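Local coordinates for protein TRAP-type C4-dicarboxylate:H+ symport system substrate-binding component DctP (PDB 4MX6) that probably captures C4-dicarboxylates such as succinate in the periplasm and delivers them to a TRAP-type proton symporter, at residues A[118-123]-A[333-338]; A[160-165]-A[231-236]; A[187-192]-A[313-318]. All coordinates share one frame; numbering follows the deposited sequence.

Interaction 1 (A[118-123]-A[333-338])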
ATOM      1  N   PRO A 118     -10.298  -7.783  -4.744  1.00  7.20           N
ATOM      2  CA  PRO A 118     -10.734  -8.127  -3.389  1.00  7.57           C
ATOM      3  C   PRO A 118     -10.722  -9.631  -3.124  1.00  7.31           C
ATOM      4  O   PRO A 118     -11.212 -10.418  -3.935  1.00  7.99           O
ATOM      5  CB  PRO A 118     -12.151  -7.552  -3.327  1.00  8.78           C
ATOM      6  CG  PRO A 118     -12.575  -7.402  -4.784  1.00  9.98           C
ATOM      7  CD  PRO A 118     -11.332  -7.057  -5.505  1.00  8.12           C
ATOM      8  N   PHE A 119     -10.156 -10.005  -1.988  1.00  7.36           N
ATOM      9  CA  PHE A 119     -10.057 -11.387  -1.531  1.00  7.64           C
ATOM     10  C   PHE A 119      -9.223 -12.279  -2.470  1.00  8.24           C
ATOM     11  O   PHE A 119      -9.323 -13.503  -2.427  1.00  9.69           O
ATOM     12  CB  PHE A 119     -11.446 -11.999  -1.287  1.00  8.78           C
ATOM     13  CG  PHE A 119     -12.224 -11.309  -0.193  1.00  8.64           C
ATOM     14  CD1 PHE A 119     -11.929 -11.538   1.136  1.00  8.98           C
ATOM     15  CD2 PHE A 119     -13.251 -10.435  -0.502  1.00  9.35           C
ATOM     16  CE1 PHE A 119     -12.653 -10.897   2.135  1.00  9.14           C
ATOM     17  CE2 PHE A 119     -13.964  -9.799   0.497  1.00  9.61           C
ATOM     18  CZ  PHE A 119     -13.664 -10.038   1.812  1.00  9.96           C
ATOM     19  N   LEU A 120      -8.357 -11.683  -3.277  1.00  8.09           N
ATOM     20  CA  LEU A 120      -7.471 -12.477  -4.123  1.00  8.23           C
ATOM     21  C   LEU A 120      -6.470 -13.286  -3.295  1.00  8.09           C
ATOM     22  O   LEU A 120      -6.266 -14.479  -3.542  1.00  9.55           O
ATOM     23  CB  LEU A 120      -6.747 -11.573  -5.117  1.00  9.61           C
ATOM     24  CG  LEU A 120      -5.776 -12.268  -6.075  1.00 10.22           C
ATOM     25  CD1 LEU A 120      -6.456 -13.364  -6.894  1.00 11.67           C
ATOM     26  CD2 LEU A 120      -5.144 -11.212  -6.980  1.00 11.21           C
ATOM     27  N   PHE A 121      -5.819 -12.615  -2.350  1.00  8.48           N
ATOM     28  CA  PHE A 121      -4.828 -13.246  -1.493  1.00  8.72           C
ATOM     29  C   PHE A 121      -5.408 -13.518  -0.113  1.00  8.95           C
ATOM     30  O   PHE A 121      -6.039 -12.650   0.497  1.00  9.78           O
ATOM     31  CB  PHE A 121      -3.612 -12.336  -1.341  1.00  8.70           C
ATOM     32  CG  PHE A 121      -2.963 -11.991  -2.644  1.00  9.29           C
ATOM     33  CD1 PHE A 121      -2.215 -12.928  -3.340  1.00 10.61           C
ATOM     34  CD2 PHE A 121      -3.098 -10.726  -3.187  1.00 10.31           C
ATOM     35  CE1 PHE A 121      -1.614 -12.606  -4.552  1.00 11.43           C
ATOM     36  CE2 PHE A 121      -2.492 -10.413  -4.402  1.00 11.84           C
ATOM     37  CZ  PHE A 121      -1.764 -11.365  -5.077  1.00 12.03           C
ATOM     38  N   ASN A 122      -5.202 -14.729   0.386  1.00 10.23           N
ATOM     39  CA  ASN A 122      -5.732 -15.091   1.696  1.00 11.61           C
ATOM     40  C   ASN A 122      -5.049 -14.301   2.805  1.00 11.42           C
ATOM     41  O   ASN A 122      -5.679 -13.890   3.796  1.00 12.64           O
ATOM     42  CB  ASN A 122      -5.517 -16.577   1.987  1.00 13.92           C
ATOM     43  CG  ASN A 122      -6.375 -17.484   1.126  1.00 16.32           C
ATOM     44  OD1 ASN A 122      -7.332 -17.038   0.497  1.00 16.86           O
ATOM     45  ND2 ASN A 122      -6.040 -18.773   1.107  1.00 18.09           N
ATOM     46  N   ASP A 123      -3.749 -14.104   2.639  1.00 10.66           N
ATOM     47  CA  ASP A 123      -2.925 -13.541   3.692  1.00 10.85           C
ATOM     48  C   ASP A 123      -1.596 -13.075   3.099  1.00  9.29           C
ATOM     49  O   ASP A 123      -1.358 -13.219   1.893  1.00  8.95           O
ATOM     50  CB  ASP A 123      -2.710 -14.555   4.826  1.00 13.36           C
ATOM     51  CG  ASP A 123      -2.128 -15.855   4.345  1.00 15.19           C
ATOM     52  OD1 ASP A 123      -1.332 -15.849   3.385  1.00 15.42           O
ATOM     53  OD2 ASP A 123      -2.478 -16.906   4.942  1.00 17.86           O
ATOM     54  N   ALA A 333      -2.198 -17.184 -11.499  1.00 10.64           N
ATOM     55  CA  ALA A 333      -0.945 -17.303 -10.762  1.00 11.15           C
ATOM     56  C   ALA A 333      -1.109 -16.799  -9.328  1.00 10.78           C
ATOM     57  O   ALA A 333      -0.573 -17.398  -8.396  1.00 11.89           O
ATOM     58  CB  ALA A 333       0.183 -16.554 -11.474  1.00 11.81           C
ATOM     59  N   ALA A 334      -1.856 -15.715  -9.146  1.00 10.76           N
ATOM     60  CA  ALA A 334      -2.101 -15.189  -7.814  1.00 10.82           C
ATOM     61  C   ALA A 334      -2.960 -16.159  -7.004  1.00 11.23           C
ATOM     62  O   ALA A 334      -2.685 -16.423  -5.831  1.00 11.78           O
ATOM     63  CB  ALA A 334      -2.766 -13.821  -7.892  1.00 10.98           C
ATOM     64  N   VAL A 335      -4.028 -16.672  -7.612  1.00 11.08           N
ATOM     65  CA  VAL A 335      -4.906 -17.607  -6.919  1.00 12.73           C
ATOM     66  C   VAL A 335      -4.091 -18.801  -6.436  1.00 12.78           C
ATOM     67  O   VAL A 335      -4.239 -19.254  -5.295  1.00 13.75           O
ATOM     68  CB  VAL A 335      -6.080 -18.076  -7.823  1.00 14.18           C
ATOM     69  CG1 VAL A 335      -6.833 -19.248  -7.209  1.00 15.40           C
ATOM     70  CG2 VAL A 335      -7.043 -16.919  -8.088  1.00 14.59           C
ATOM     71  N   ALA A 336      -3.233 -19.319  -7.309  1.00 12.32           N
ATOM     72  CA  ALA A 336      -2.442 -20.501  -6.990  1.00 12.91           C
ATOM     73  C   ALA A 336      -1.426 -20.235  -5.881  1.00 12.02           C
ATOM     74  O   ALA A 336      -1.028 -21.167  -5.180  1.00 13.57           O
ATOM     75  CB  ALA A 336      -1.755 -21.034  -8.241  1.00 14.76           C
ATOM     76  N   ALA A 337      -1.024 -18.977  -5.706  1.00 12.14           N
ATOM     77  CA  ALA A 337      -0.109 -18.617  -4.624  1.00 12.23           C
ATOM     78  C   ALA A 337      -0.708 -18.852  -3.229  1.00 12.51           C
ATOM     79  O   ALA A 337       0.025 -18.927  -2.242  1.00 13.77           O
ATOM     80  CB  ALA A 337       0.358 -17.168  -4.781  1.00 12.42           C
ATOM     81  N   ASN A 338      -2.033 -18.943  -3.134  1.00 12.25           N
ATOM     82  CA  ASN A 338      -2.693 -19.257  -1.866  1.00 13.26           C
ATOM     83  C   ASN A 338      -2.517 -20.706  -1.450  1.00 16.08           C
ATOM     84  O   ASN A 338      -2.719 -21.068  -0.296  1.00 17.75           O
ATOM     85  CB  ASN A 338      -4.184 -18.979  -1.956  1.00 12.21           C
ATOM     86  CG  ASN A 338      -4.477 -17.518  -2.037  1.00 11.15           C
ATOM     87  OD1 ASN A 338      -4.141 -16.777  -1.121  1.00 12.53           O
ATOM     88  ND2 ASN A 338      -5.059 -17.072  -3.145  1.00 13.10           N
TER
HETATM   89  O   HOH W   1      -3.468 -19.677   1.906  1.00 30.71           O
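The side-chain amide of N338, at the C-terminal end of the last helix, reads the backbone of the loop 118-123 with both of its polar atoms. ND2 donates to L120 O at 2.9 Å, approaching in the plane of that carbonyl, while OD1 accepts from N122 N at 2.8 Å with the donor tilted 28° out of the carbonyl plane. The other hydrogen of ND2 turns back to V335 O, 3.2 Å from ND2, in a more bent bond. V335 O also takes N338 N from the same face, which ties the amide to the last turn of its own helix. With CG beside the backbone N (chi1 -70°), the N338 amide is folded back over this turn and pointed at the loop. The amide of N122 lies stacked on it, the planes 27° apart, and its ND2 is linked through a water to N338 O. A leucine in place of N338 would probably leave L120 O and N122 N without their mates and the N122 side chain without its stacking partner.

Beside the amide, toward the start of the helical segment, the contact is apolar. A334 CB rests against both L120 and F121, 3.6 Å from L120 CD2 and 3.7 Å from F121 CE1. L120 CG sits over the centre of the F121 ring, so the two loop side chains meet the alanine as one packed pair; L120 CD1 reaches further, to V335 CG2 at 3.8 Å, the two side chains crossing at about a right angle.

The contact pins the C-terminal helix to the loop that leads into helix 124-132, where D123 is the N-cap and bonds A126 N. That helix also packs against both partners, V127 touching F121 and F130 touching A334 and A337, while helix 305-326 covers F119.

Interaction 2 (A[160-165]-A[231-236])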
ATOM      1  N   GLN A 160      -8.492  -3.729   6.477  1.00  6.22           N
ATOM      2  CA  GLN A 160      -9.716  -3.865   7.248  1.00  6.25           C
ATOM      3  C   GLN A 160     -10.640  -2.715   6.880  1.00  6.64           C
ATOM      4  O   GLN A 160     -10.176  -1.616   6.573  1.00  8.17           O
ATOM      5  CB  GLN A 160      -9.413  -3.777   8.750  1.00  6.84           C
ATOM      6  CG  GLN A 160      -8.167  -4.503   9.218  1.00  7.23           C
ATOM      7  CD  GLN A 160      -8.088  -5.954   8.780  1.00  7.30           C
ATOM      8  OE1 GLN A 160      -9.093  -6.600   8.537  1.00  7.52           O
ATOM      9  NE2 GLN A 160      -6.876  -6.477   8.698  1.00  8.18           N
ATOM     10  N   PHE A 161     -11.953  -2.937   6.932  1.00  7.32           N
ATOM     11  CA  PHE A 161     -12.903  -1.840   6.782  1.00  7.78           C
ATOM     12  C   PHE A 161     -13.078  -1.085   8.106  1.00  8.23           C
ATOM     13  O   PHE A 161     -13.110  -1.696   9.176  1.00  8.99           O
ATOM     14  CB  PHE A 161     -14.299  -2.355   6.415  1.00  8.35           C
ATOM     15  CG  PHE A 161     -14.405  -3.052   5.087  1.00  8.71           C
ATOM     16  CD1 PHE A 161     -14.087  -2.410   3.892  1.00  8.99           C
ATOM     17  CD2 PHE A 161     -14.902  -4.340   5.029  1.00  9.83           C
ATOM     18  CE1 PHE A 161     -14.240  -3.067   2.673  1.00  9.75           C
ATOM     19  CE2 PHE A 161     -15.063  -4.986   3.823  1.00 10.47           C
ATOM     20  CZ  PHE A 161     -14.727  -4.352   2.648  1.00 10.17           C
ATOM     21  N   THR A 162     -13.254   0.228   8.021  1.00  8.86           N
ATOM     22  CA  THR A 162     -13.804   0.982   9.143  1.00  9.04           C
ATOM     23  C   THR A 162     -15.021   1.752   8.669  1.00  8.76           C
ATOM     24  O   THR A 162     -15.129   2.115   7.488  1.00  9.23           O
ATOM     25  CB  THR A 162     -12.781   1.957   9.784  1.00 10.37           C
ATOM     26  OG1 THR A 162     -12.499   3.044   8.897  1.00  9.71           O
ATOM     27  CG2 THR A 162     -11.488   1.244  10.108  1.00 11.17           C
ATOM     28  N   ALA A 163     -15.935   1.996   9.608  1.00  8.70           N
ATOM     29  CA  ALA A 163     -17.103   2.835   9.374  1.00  9.14           C
ATOM     30  C   ALA A 163     -17.699   3.161  10.734  1.00  9.03           C
ATOM     31  O   ALA A 163     -17.068   2.908  11.775  1.00 10.02           O
ATOM     32  CB  ALA A 163     -18.112   2.107   8.482  1.00 10.29           C
ATOM     33  N   ASN A 164     -18.910   3.713  10.745  1.00  9.44           N
ATOM     34  CA  ASN A 164     -19.605   3.985  12.000  1.00  9.57           C
ATOM     35  C   ASN A 164     -20.735   2.992  12.246  1.00 10.70           C
ATOM     36  O   ASN A 164     -21.668   3.250  12.982  1.00 12.06           O
ATOM     37  CB  ASN A 164     -20.057   5.441  12.033  1.00  9.54           C
ATOM     38  CG  ASN A 164     -18.881   6.378  11.953  1.00  9.29           C
ATOM     39  OD1 ASN A 164     -17.932   6.252  12.725  1.00 10.26           O
ATOM     40  ND2 ASN A 164     -18.909   7.292  11.002  1.00  9.87           N
ATOM     41  N   THR A 165     -20.572   1.810  11.657  1.00 11.31           N
ATOM     42  CA  THR A 165     -21.499   0.699  11.805  1.00 13.04           C
ATOM     43  C   THR A 165     -20.721  -0.586  11.493  1.00 12.36           C
ATOM     44  O   THR A 165     -19.737  -0.545  10.757  1.00 11.47           O
ATOM     45  CB  THR A 165     -22.688   0.869  10.842  1.00 16.34           C
ATOM     46  OG1 THR A 165     -23.758  -0.010  11.219  1.00 18.58           O
ATOM     47  CG2 THR A 165     -22.268   0.600   9.405  1.00 16.63           C
ATOM     48  N   GLU A 231     -10.058   6.804  16.116  1.00  8.47           N
ATOM     49  CA  GLU A 231     -10.648   7.800  17.012  1.00  9.64           C
ATOM     50  C   GLU A 231     -11.866   8.483  16.393  1.00  9.53           C
ATOM     51  O   GLU A 231     -12.581   9.203  17.095  1.00 10.84           O
ATOM     52  CB  GLU A 231      -9.604   8.840  17.419  1.00 11.03           C
ATOM     53  CG  GLU A 231      -8.455   8.233  18.215  1.00 13.84           C
ATOM     54  CD  GLU A 231      -7.451   9.249  18.741  1.00 18.20           C
ATOM     55  OE1 GLU A 231      -7.538  10.442  18.396  1.00 20.11           O
ATOM     56  OE2 GLU A 231      -6.550   8.829  19.489  1.00 21.29           O
ATOM     57  N   VAL A 232     -12.127   8.235  15.112  1.00  9.08           N
ATOM     58  CA  VAL A 232     -13.220   8.901  14.402  1.00  9.44           C
ATOM     59  C   VAL A 232     -14.064   7.905  13.599  1.00  9.22           C
ATOM     60  O   VAL A 232     -14.812   8.284  12.693  1.00  9.41           O
ATOM     61  CB  VAL A 232     -12.691  10.041  13.496  1.00 10.12           C
ATOM     62  CG1 VAL A 232     -12.240  11.214  14.347  1.00 10.73           C
ATOM     63  CG2 VAL A 232     -11.579   9.555  12.595  1.00 10.85           C
ATOM     64  N   GLN A 233     -13.960   6.640  13.985  1.00  9.39           N
ATOM     65  CA  GLN A 233     -14.748   5.556  13.391  1.00  9.59           C
ATOM     66  C   GLN A 233     -15.213   4.653  14.523  1.00 10.67           C
ATOM     67  O   GLN A 233     -14.383   4.157  15.279  1.00 11.34           O
ATOM     68  CB  GLN A 233     -13.906   4.744  12.400  1.00  9.19           C
ATOM     69  CG  GLN A 233     -13.435   5.547  11.213  1.00  9.34           C
ATOM     70  CD  GLN A 233     -14.491   5.602  10.128  1.00  9.57           C
ATOM     71  OE1 GLN A 233     -14.459   4.814   9.194  1.00  9.74           O
ATOM     72  NE2 GLN A 233     -15.413   6.538  10.232  1.00  9.47           N
ATOM     73  N   SER A 234     -16.513   4.407  14.644  1.00 10.31           N
ATOM     74  CA  SER A 234     -17.000   3.622  15.770  1.00 10.77           C
ATOM     75  C   SER A 234     -16.760   2.111  15.648  1.00 10.25           C
ATOM     76  O   SER A 234     -16.775   1.417  16.672  1.00 11.22           O
ATOM     77  CB  SER A 234     -18.492   3.892  16.033  1.00 11.46           C
ATOM     78  OG  SER A 234     -19.285   3.455  14.946  1.00 12.80           O
ATOM     79  N   HIS A 235     -16.561   1.600  14.429  1.00  9.64           N
ATOM     80  CA  HIS A 235     -16.469   0.157  14.204  1.00  9.98           C
ATOM     81  C   HIS A 235     -15.412  -0.203  13.186  1.00  9.20           C
ATOM     82  O   HIS A 235     -15.346   0.393  12.114  1.00  9.33           O
ATOM     83  CB  HIS A 235     -17.805  -0.365  13.700  1.00 10.40           C
ATOM     84  CG  HIS A 235     -18.857  -0.391  14.748  1.00 11.47           C
ATOM     85  ND1 HIS A 235     -19.647   0.697  15.055  1.00 12.09           N
ATOM     86  CD2 HIS A 235     -19.227  -1.380  15.592  1.00 12.18           C
ATOM     87  CE1 HIS A 235     -20.464   0.374  16.039  1.00 12.66           C
ATOM     88  NE2 HIS A 235     -20.226  -0.880  16.385  1.00 13.37           N
ATOM     89  N   ILE A 236     -14.593  -1.194  13.523  1.00  8.94           N
ATOM     90  CA  ILE A 236     -13.576  -1.717  12.608  1.00  9.27           C
ATOM     91  C   ILE A 236     -13.910  -3.170  12.356  1.00  9.23           C
ATOM     92  O   ILE A 236     -14.012  -3.957  13.293  1.00 10.21           O
ATOM     93  CB  ILE A 236     -12.159  -1.619  13.213  1.00 10.66           C
ATOM     94  CG1 ILE A 236     -11.862  -0.184  13.620  1.00 12.56           C
ATOM     95  CG2 ILE A 236     -11.106  -2.169  12.237  1.00 10.26           C
ATOM     96  CD1 ILE A 236     -10.558  -0.014  14.378  1.00 13.97           C
TER
HETATM   97  O   HOH W   2     -16.981  -1.446  10.441  1.00 10.23           O
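T162 and I236 form an antiparallel non-hydrogen-bonded pair, and A163 and H235 the hydrogen-bonded pair next to it, joining the two middle strands of a four-stranded mixed sheet. The sheet is part of the two-domain fold of periplasmic binding proteins that this family adopts. H235 N and A163 O are 3.0 Å apart, and so are A163 N and H235 O, the latter donor lying nearly along the C=O axis. S234 and H235 both face A163, which makes a classic beta bulge at the entry to strand 235-237. At S234 the backbone pairing with 160-165 gives way to a side-chain bond: S234 N donates to N164 OD1 at 3.0 Å, in the plane of the N164 side-chain carbonyl.

On one face of the sheet T162 and I236 stand side by side, with T162 CG2 3.8 Å from I236 CG1. T162 has OG1 between its backbone N and carbonyl carbon (chi1 70°), and the T162 and Q233 side chains cross at about a right angle. OG1 gives its proton to Q233 OE1 over 2.7 Å, in the carbonyl plane and on a lone pair, and in turn accepts from Q217 NE2 of the adjoining edge strand. The other end of the Q233 amide is fixed too, NE2 donating to V232 O, which lies in the amide plane, and to D215 O, so this buried amide is satisfied at both polar atoms.

The sheet lies near, but does not line, the succinate site, the T162 side chain being about 11 Å from the bound succinate. On the face shared by A163 and H235, the imidazole ND1 comes near T165 N, H235 CB lies 3.5 Å from T165 O, and ND1 is hydrogen-bonded to S234 OG at 2.8 Å.

Interaction 3 (A[187-192]-A[313-318])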
ATOM      1  N   ALA A 187     -12.449   1.442  -6.511  1.00  7.71           N
ATOM      2  CA  ALA A 187     -13.761   2.050  -6.716  1.00  8.21           C
ATOM      3  C   ALA A 187     -14.777   0.953  -7.056  1.00  8.17           C
ATOM      4  O   ALA A 187     -15.889   0.931  -6.523  1.00  9.02           O
ATOM      5  CB  ALA A 187     -13.710   3.095  -7.808  1.00  9.05           C
ATOM      6  N   ALA A 188     -14.401   0.045  -7.949  1.00  7.95           N
ATOM      7  CA  ALA A 188     -15.290  -1.033  -8.359  1.00  8.34           C
ATOM      8  C   ALA A 188     -15.636  -1.958  -7.190  1.00  7.99           C
ATOM      9  O   ALA A 188     -16.769  -2.449  -7.093  1.00  8.93           O
ATOM     10  CB  ALA A 188     -14.673  -1.820  -9.502  1.00  9.30           C
ATOM     11  N   GLN A 189     -14.680  -2.192  -6.293  1.00  7.97           N
ATOM     12  CA  GLN A 189     -14.914  -2.986  -5.102  1.00  7.84           C
ATOM     13  C   GLN A 189     -16.100  -2.419  -4.322  1.00  7.98           C
ATOM     14  O   GLN A 189     -16.992  -3.144  -3.896  1.00  8.80           O
ATOM     15  CB  GLN A 189     -13.638  -2.976  -4.238  1.00  7.85           C
ATOM     16  CG  GLN A 189     -13.782  -3.627  -2.892  1.00  7.76           C
ATOM     17  CD  GLN A 189     -12.509  -3.505  -2.095  1.00  7.72           C
ATOM     18  OE1 GLN A 189     -11.620  -4.347  -2.184  1.00  8.79           O
ATOM     19  NE2 GLN A 189     -12.391  -2.430  -1.341  1.00  8.43           N
ATOM     20  N   PHE A 190     -16.102  -1.109  -4.087  1.00  7.90           N
ATOM     21  CA  PHE A 190     -17.210  -0.500  -3.354  1.00  9.04           C
ATOM     22  C   PHE A 190     -18.485  -0.387  -4.193  1.00  8.97           C
ATOM     23  O   PHE A 190     -19.578  -0.594  -3.665  1.00 10.05           O
ATOM     24  CB  PHE A 190     -16.784   0.820  -2.710  1.00  9.07           C
ATOM     25  CG  PHE A 190     -15.873   0.612  -1.531  1.00  8.14           C
ATOM     26  CD1 PHE A 190     -16.384   0.129  -0.336  1.00  9.01           C
ATOM     27  CD2 PHE A 190     -14.505   0.823  -1.628  1.00  8.53           C
ATOM     28  CE1 PHE A 190     -15.564  -0.107   0.731  1.00  9.03           C
ATOM     29  CE2 PHE A 190     -13.679   0.593  -0.542  1.00  9.09           C
ATOM     30  CZ  PHE A 190     -14.215   0.136   0.631  1.00  8.96           C
ATOM     31  N   ASP A 191     -18.364  -0.122  -5.494  1.00  9.55           N
ATOM     32  CA  ASP A 191     -19.534  -0.166  -6.388  1.00 10.93           C
ATOM     33  C   ASP A 191     -20.253  -1.519  -6.280  1.00 11.44           C
ATOM     34  O   ASP A 191     -21.478  -1.589  -6.380  1.00 12.30           O
ATOM     35  CB  ASP A 191     -19.137   0.016  -7.866  1.00 12.23           C
ATOM     36  CG  ASP A 191     -18.666   1.409  -8.217  1.00 15.28           C
ATOM     37  OD1 ASP A 191     -19.017   2.381  -7.524  1.00 15.29           O
ATOM     38  OD2 ASP A 191     -17.948   1.517  -9.238  1.00 17.49           O
ATOM     39  N   ALA A 192     -19.490  -2.596  -6.120  1.00 11.25           N
ATOM     40  CA  ALA A 192     -20.041  -3.952  -6.147  1.00 11.50           C
ATOM     41  C   ALA A 192     -21.025  -4.219  -5.013  1.00 11.69           C
ATOM     42  O   ALA A 192     -21.847  -5.129  -5.105  1.00 13.48           O
ATOM     43  CB  ALA A 192     -18.909  -4.967  -6.104  1.00 11.16           C
ATOM     44  N   ASP A 313     -18.009 -13.676  -2.245  1.00 11.79           N
ATOM     45  CA  ASP A 313     -18.848 -13.966  -3.399  1.00 12.58           C
ATOM     46  C   ASP A 313     -19.294 -12.711  -4.141  1.00 12.43           C
ATOM     47  O   ASP A 313     -19.289 -12.679  -5.369  1.00 13.96           O
ATOM     48  CB  ASP A 313     -20.083 -14.771  -2.966  1.00 14.52           C
ATOM     49  CG  ASP A 313     -19.748 -16.196  -2.551  1.00 16.33           C
ATOM     50  OD1 ASP A 313     -18.612 -16.653  -2.787  1.00 16.50           O
ATOM     51  OD2 ASP A 313     -20.641 -16.872  -1.998  1.00 17.05           O
ATOM     52  N   VAL A 314     -19.697 -11.685  -3.396  1.00 11.75           N
ATOM     53  CA  VAL A 314     -20.181 -10.458  -4.009  1.00 11.53           C
ATOM     54  C   VAL A 314     -19.050  -9.664  -4.687  1.00  9.53           C
ATOM     55  O   VAL A 314     -19.306  -8.826  -5.557  1.00 10.33           O
ATOM     56  CB  VAL A 314     -20.914  -9.586  -2.960  1.00 14.05           C
ATOM     57  CG1 VAL A 314     -19.936  -8.876  -2.044  1.00 14.37           C
ATOM     58  CG2 VAL A 314     -21.800  -8.581  -3.627  1.00 15.80           C
ATOM     59  N   MET A 315     -17.802  -9.939  -4.312  1.00  9.16           N
ATOM     60  CA  MET A 315     -16.649  -9.230  -4.863  1.00  8.92           C
ATOM     61  C   MET A 315     -16.057  -9.888  -6.110  1.00  8.82           C
ATOM     62  O   MET A 315     -15.312  -9.248  -6.833  1.00  8.97           O
ATOM     63  CB  MET A 315     -15.559  -9.062  -3.801  1.00  8.80           C
ATOM     64  CG  MET A 315     -15.935  -8.110  -2.701  1.00  8.98           C
ATOM     65  SD  MET A 315     -16.257  -6.458  -3.322  1.00  8.84           S
ATOM     66  CE  MET A 315     -16.635  -5.621  -1.777  1.00  9.69           C
ATOM     67  N   LYS A 316     -16.379 -11.153  -6.364  1.00  8.83           N
ATOM     68  CA  LYS A 316     -15.816 -11.862  -7.513  1.00  8.99           C
ATOM     69  C   LYS A 316     -16.088 -11.163  -8.845  1.00  8.56           C
ATOM     70  O   LYS A 316     -15.220 -11.166  -9.709  1.00  8.85           O
ATOM     71  CB  LYS A 316     -16.271 -13.319  -7.535  1.00  9.78           C
ATOM     72  CG  LYS A 316     -15.584 -14.201  -6.509  1.00 10.56           C
ATOM     73  CD  LYS A 316     -14.148 -14.495  -6.907  1.00 12.66           C
ATOM     74  CE  LYS A 316     -13.463 -15.433  -5.923  1.00 15.98           C
ATOM     75  NZ  LYS A 316     -14.128 -16.758  -5.819  1.00 18.83           N
ATOM     76  N   PRO A 317     -17.267 -10.530  -9.020  1.00  8.76           N
ATOM     77  CA  PRO A 317     -17.464  -9.819 -10.291  1.00  9.02           C
ATOM     78  C   PRO A 317     -16.459  -8.688 -10.555  1.00  9.20           C
ATOM     79  O   PRO A 317     -16.283  -8.297 -11.715  1.00  9.78           O
ATOM     80  CB  PRO A 317     -18.899  -9.289 -10.185  1.00  9.28           C
ATOM     81  CG  PRO A 317     -19.575 -10.271  -9.307  1.00  8.96           C
ATOM     82  CD  PRO A 317     -18.520 -10.600  -8.248  1.00  9.21           C
ATOM     83  N   VAL A 318     -15.803  -8.168  -9.522  1.00  8.48           N
ATOM     84  CA  VAL A 318     -14.760  -7.163  -9.737  1.00  8.76           C
ATOM     85  C   VAL A 318     -13.602  -7.800 -10.503  1.00  8.65           C
ATOM     86  O   VAL A 318     -13.014  -7.181 -11.388  1.00  9.79           O
ATOM     87  CB  VAL A 318     -14.269  -6.583  -8.395  1.00  8.83           C
ATOM     88  CG1 VAL A 318     -13.113  -5.618  -8.619  1.00  9.02           C
ATOM     89  CG2 VAL A 318     -15.420  -5.906  -7.652  1.00  9.97           C
TER
HETATM   90  O   HOH W   3     -21.339  -7.477  -6.767  1.00 16.01           O
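The methyl end of M315 packs against the Q189 peptide carbonyl and the CG methylene of its side chain. CE lies 3.3 Å from Q189 O and 3.7 Å from Q189 CG, the two long side chains meeting at a slant. M315 bends at chi2 (-61°), which swings its sulfur and methyl off its own helix and across to helix 184-191. The Q189 amide itself is carried past M315 by an extended chain: NE2 bonds E218 OE1, and P118 packs against OE1. F190, the one aromatic of the pair of segments, points to the other side and stacks on F178.

The contact packs helix 184-191 on the long helix 305-326, with the Q189 side chain about 10 Å from that of R179, a succinate-binding residue. Around the methionine, small residues let the helices come together, with axes 8.9 Å apart at an angle of 137°. V318 CG2 fits between A192 CB, 3.9 Å away, and the backbone of A188 and Q189, while V318 CG1 faces A188 CB. P317, which has no N-H to give, marks a kink in helix 305-326 just before this valine.

At the more open end a water donates to both A192 O and V314 O. Direct contact is almost wholly van der Waals, so these helices are probably held by shape and burial, with the bridging water as the polar link between the two segments; the E218 bond fixes the Q189 amide.

Overall arrangement
Helix 305-326 and the loop 118-123 tie interactions 1 and 3 into one region: P118 packs on Q189, M315 and V318, and F119 on M315, although P118 and F119 take no part across interaction 1 itself. Interaction 3 is the more buried and almost purely apolar, whereas interaction 1 grades from apolar packing to a central amide bonded to the loop backbone, with the water at the exposed side. Interaction 2 belongs to a sheet and is governed by backbone bonds, the buried Q233 amide and a partly exposed asparagine, with its loop ends nearer the surface. It touches interaction 3 through F161 and F190, but interaction 1 not at all. Interactions 2 and 3 both approach the succinate site, while interaction 1 lies away from it.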